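YcaO (Methanopyrus kandleri, PDB 6CIB) binds ATP-type nucleotides together with magnesium and, as a YcaO-family enzyme, probably activates peptide backbone amides for thioamidation. Local coordinates at residues 47-52 / 255-260. Sequence-based numbering, arbitrary orientation.
Sequences VEIRRR and GLSMAR
Ser-257 carries its hydroxyl trans to the backbone N (chi1 169°), which directs OG at the strand, while chi1 of 179° places CG1 of Val-47 anti to its own backbone N, alongside the serine side chain. The contact is sheet-on-helix packing in the YcaO fold: the central strand 45-54 of a three-stranded antiparallel meander rests, through one face, on the last turns of helix 241-260. CG1 of Val-47 lies across the CB-OG bond of Ser-257, 3.5 Å from OG and 3.6 Å from CB. Two residues along the strand, CD1 of Ile-49 packs end-on against Ser-257 OG at 3.3 Å, a van der Waals contact. One methyl thus sits at the side of the C-O bond and the other beyond its end, and the hydroxyl's polar need is met by a hydrogen bond to Asp-40 on the neighbouring strand 34-42, a link that ties the helix to the sheet. Val-47 also backs the ADP-binding Lys-64 (side chains about 4 Å apart), one shell behind the nucleotide, its side chain about 9 Å from ADP. On the other face of the strand, Glu-48 and Arg-50 turn toward helix 68-85 and form a salt bridge, with Arg-68 on Glu-48 OE2 and Glu-29 on Arg-50 NE as further salt-bridge partners. NH1 and NH2 of Arg-50 make two bent hydrogen bonds to the anti side of Glu-48 OE1, each 2.9 Å, with that oxygen only 1° out of the guanidinium plane.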
ATOM      1  N   VAL A  47      -2.972 -11.310  13.021  1.00 25.30           N
ATOM      2  CA  VAL A  47      -3.337 -11.238  11.603  1.00 25.68           C
ATOM      3  C   VAL A  47      -4.789 -11.717  11.465  1.00 26.28           C
ATOM      4  O   VAL A  47      -5.204 -12.663  12.136  1.00 26.57           O
ATOM      5  CB  VAL A  47      -2.382 -12.074  10.696  1.00 25.25           C
ATOM      6  CG1 VAL A  47      -2.814 -12.006   9.225  1.00 24.53           C
ATOM      7  CG2 VAL A  47      -0.941 -11.594  10.832  1.00 24.41           C
ATOM      8  N   GLU A  48      -5.546 -11.054  10.595  1.00 25.67           N
ATOM      9  CA  GLU A  48      -6.959 -11.351  10.387  1.00 26.21           C
ATOM     10  C   GLU A  48      -7.220 -11.706   8.930  1.00 27.13           C
ATOM     11  O   GLU A  48      -6.711 -11.041   8.020  1.00 27.33           O
ATOM     12  CB  GLU A  48      -7.808 -10.150  10.798  1.00 25.60           C
ATOM     13  CG  GLU A  48      -7.867  -9.918  12.302  1.00 25.85           C
ATOM     14  CD  GLU A  48      -8.719 -10.954  13.025  1.00 26.54           C
ATOM     15  OE1 GLU A  48      -9.812 -11.293  12.531  1.00 27.93           O
ATOM     16  OE2 GLU A  48      -8.299 -11.420  14.096  1.00 26.78           O
ATOM     17  N   ILE A  49      -7.992 -12.763   8.702  1.00 27.25           N
ATOM     18  CA  ILE A  49      -8.296 -13.178   7.320  1.00 28.23           C
ATOM     19  C   ILE A  49      -9.798 -13.122   7.109  1.00 28.28           C
ATOM     20  O   ILE A  49     -10.569 -13.542   7.979  1.00 27.64           O
ATOM     21  CB  ILE A  49      -7.708 -14.571   6.960  1.00 29.87           C
ATOM     22  CG1 ILE A  49      -6.177 -14.539   6.993  1.00 31.39           C
ATOM     23  CG2 ILE A  49      -8.136 -15.035   5.565  1.00 29.52           C
ATOM     24  CD1 ILE A  49      -5.604 -15.131   8.257  1.00 35.22           C
ATOM     25  N   ARG A  50     -10.195 -12.588   5.955  1.00 27.57           N
ATOM     26  CA  ARG A  50     -11.595 -12.504   5.568  1.00 27.34           C
ATOM     27  C   ARG A  50     -11.844 -13.228   4.246  1.00 29.24           C
ATOM     28  O   ARG A  50     -11.079 -13.068   3.288  1.00 28.88           O
ATOM     29  CB  ARG A  50     -12.034 -11.037   5.476  1.00 26.77           C
ATOM     30  CG  ARG A  50     -11.863 -10.234   6.776  1.00 25.74           C
ATOM     31  CD  ARG A  50     -12.881 -10.651   7.841  1.00 25.93           C
ATOM     32  NE  ARG A  50     -12.685  -9.968   9.125  1.00 25.21           N
ATOM     33  CZ  ARG A  50     -11.870 -10.380  10.099  1.00 26.31           C
ATOM     34  NH1 ARG A  50     -11.156 -11.494   9.955  1.00 24.09           N
ATOM     35  NH2 ARG A  50     -11.763  -9.669  11.225  1.00 25.58           N
ATOM     36  N   ARG A  51     -12.898 -14.040   4.221  1.00 28.61           N
ATOM     37  CA  ARG A  51     -13.438 -14.581   2.982  1.00 30.03           C
ATOM     38  C   ARG A  51     -14.631 -13.705   2.595  1.00 30.57           C
ATOM     39  O   ARG A  51     -15.576 -13.541   3.378  1.00 28.88           O
ATOM     40  CB  ARG A  51     -13.838 -16.052   3.157  1.00 30.99           C
ATOM     41  CG  ARG A  51     -14.261 -16.754   1.868  1.00 32.72           C
ATOM     42  CD  ARG A  51     -14.316 -18.273   2.026  1.00 35.05           C
ATOM     43  NE  ARG A  51     -15.343 -18.720   2.969  1.00 37.90           N
ATOM     44  CZ  ARG A  51     -16.608 -19.000   2.653  1.00 41.44           C
ATOM     45  NH1 ARG A  51     -17.041 -18.893   1.404  1.00 43.17           N
ATOM     46  NH2 ARG A  51     -17.457 -19.397   3.597  1.00 41.72           N
ATOM     47  N   ARG A  52     -14.551 -13.131   1.398  1.00 31.10           N
ATOM     48  CA  ARG A  52     -15.527 -12.160   0.890  1.00 33.54           C
ATOM     49  C   ARG A  52     -16.161 -12.641  -0.429  1.00 33.60           C
ATOM     50  O   ARG A  52     -15.455 -13.138  -1.304  1.00 33.43           O
ATOM     51  CB  ARG A  52     -14.830 -10.809   0.664  1.00 33.48           C
ATOM     52  CG  ARG A  52     -15.774  -9.639   0.465  1.00 34.12           C
ATOM     53  CD  ARG A  52     -15.073  -8.377  -0.013  1.00 36.11           C
ATOM     54  NE  ARG A  52     -16.001  -7.611  -0.846  1.00 39.46           N
ATOM     55  CZ  ARG A  52     -15.838  -7.354  -2.137  1.00 38.54           C
ATOM     56  NH1 ARG A  52     -14.752  -7.752  -2.783  1.00 40.50           N
ATOM     57  NH2 ARG A  52     -16.765  -6.674  -2.784  1.00 41.38           N
ATOM     58  N   GLY A 255       2.145 -11.815   5.393  1.00 27.81           N
ATOM     59  CA  GLY A 255       2.652 -12.727   4.363  1.00 29.06           C
ATOM     60  C   GLY A 255       2.792 -14.155   4.869  1.00 29.27           C
ATOM     61  O   GLY A 255       2.373 -15.095   4.192  1.00 30.92           O
ATOM     62  N   LEU A 256       3.354 -14.307   6.069  1.00 28.24           N
ATOM     63  CA  LEU A 256       3.534 -15.625   6.682  1.00 27.69           C
ATOM     64  C   LEU A 256       2.233 -16.308   7.037  1.00 27.69           C
ATOM     65  O   LEU A 256       2.104 -17.526   6.850  1.00 28.14           O
ATOM     66  CB  LEU A 256       4.462 -15.553   7.901  1.00 27.20           C
ATOM     67  CG  LEU A 256       5.907 -15.137   7.606  1.00 27.57           C
ATOM     68  CD1 LEU A 256       6.660 -14.802   8.883  1.00 26.50           C
ATOM     69  CD2 LEU A 256       6.623 -16.212   6.803  1.00 28.34           C
ATOM     70  N   SER A 257       1.267 -15.531   7.533  1.00 27.21           N
ATOM     71  CA  SER A 257      -0.080 -16.037   7.788  1.00 28.63           C
ATOM     72  C   SER A 257      -0.706 -16.602   6.513  1.00 31.14           C
ATOM     73  O   SER A 257      -1.245 -17.715   6.529  1.00 31.70           O
ATOM     74  CB  SER A 257      -0.971 -14.946   8.391  1.00 28.03           C
ATOM     75  OG  SER A 257      -2.328 -15.355   8.410  1.00 27.66           O
HETATM   76  N   MSE A 258      -0.607 -15.842   5.419  1.00 32.46           N
HETATM   77  CA  MSE A 258      -1.149 -16.238   4.108  1.00 36.22           C
HETATM   78  C   MSE A 258      -0.510 -17.486   3.556  1.00 35.64           C
HETATM   79  O   MSE A 258      -1.213 -18.376   3.046  1.00 34.49           O
HETATM   80  CB  MSE A 258      -0.909 -15.152   3.057  1.00 43.35           C
HETATM   81  CG  MSE A 258      -1.416 -13.787   3.473  1.00 54.42           C
HETATM   82 SE   MSE A 258      -3.368 -13.786   3.354  1.00 75.52          SE
HETATM   83  CE  MSE A 258      -3.197 -12.314   2.048  1.00 59.68           C
ATOM     84  N   ALA A 259       0.822 -17.555   3.637  1.00 34.15           N
ATOM     85  CA  ALA A 259       1.573 -18.695   3.105  1.00 35.76           C
ATOM     86  C   ALA A 259       1.245 -19.975   3.881  1.00 36.56           C
ATOM     87  O   ALA A 259       1.070 -21.034   3.282  1.00 36.25           O
ATOM     88  CB  ALA A 259       3.069 -18.407   3.116  1.00 34.62           C
ATOM     89  N   ARG A 260       1.123 -19.859   5.203  1.00 36.41           N
ATOM     90  CA  ARG A 260       0.778 -20.990   6.071  1.00 35.74           C
ATOM     91  C   ARG A 260      -0.649 -21.498   5.867  1.00 35.62           C
ATOM     92  O   ARG A 260      -0.955 -22.629   6.230  1.00 35.25           O
ATOM     93  CB  ARG A 260       1.004 -20.632   7.536  1.00 36.58           C
ATOM     94  CG  ARG A 260       2.460 -20.690   7.951  1.00 37.22           C
ATOM     95  CD  ARG A 260       2.678 -19.923   9.239  1.00 37.98           C
ATOM     96  NE  ARG A 260       4.102 -19.705   9.467  1.00 41.59           N
ATOM     97  CZ  ARG A 260       4.644 -19.307  10.619  1.00 42.24           C
ATOM     98  NH1 ARG A 260       3.889 -19.086  11.683  1.00 44.02           N
ATOM     99  NH2 ARG A 260       5.955 -19.141  10.703  1.00 45.17           N
TER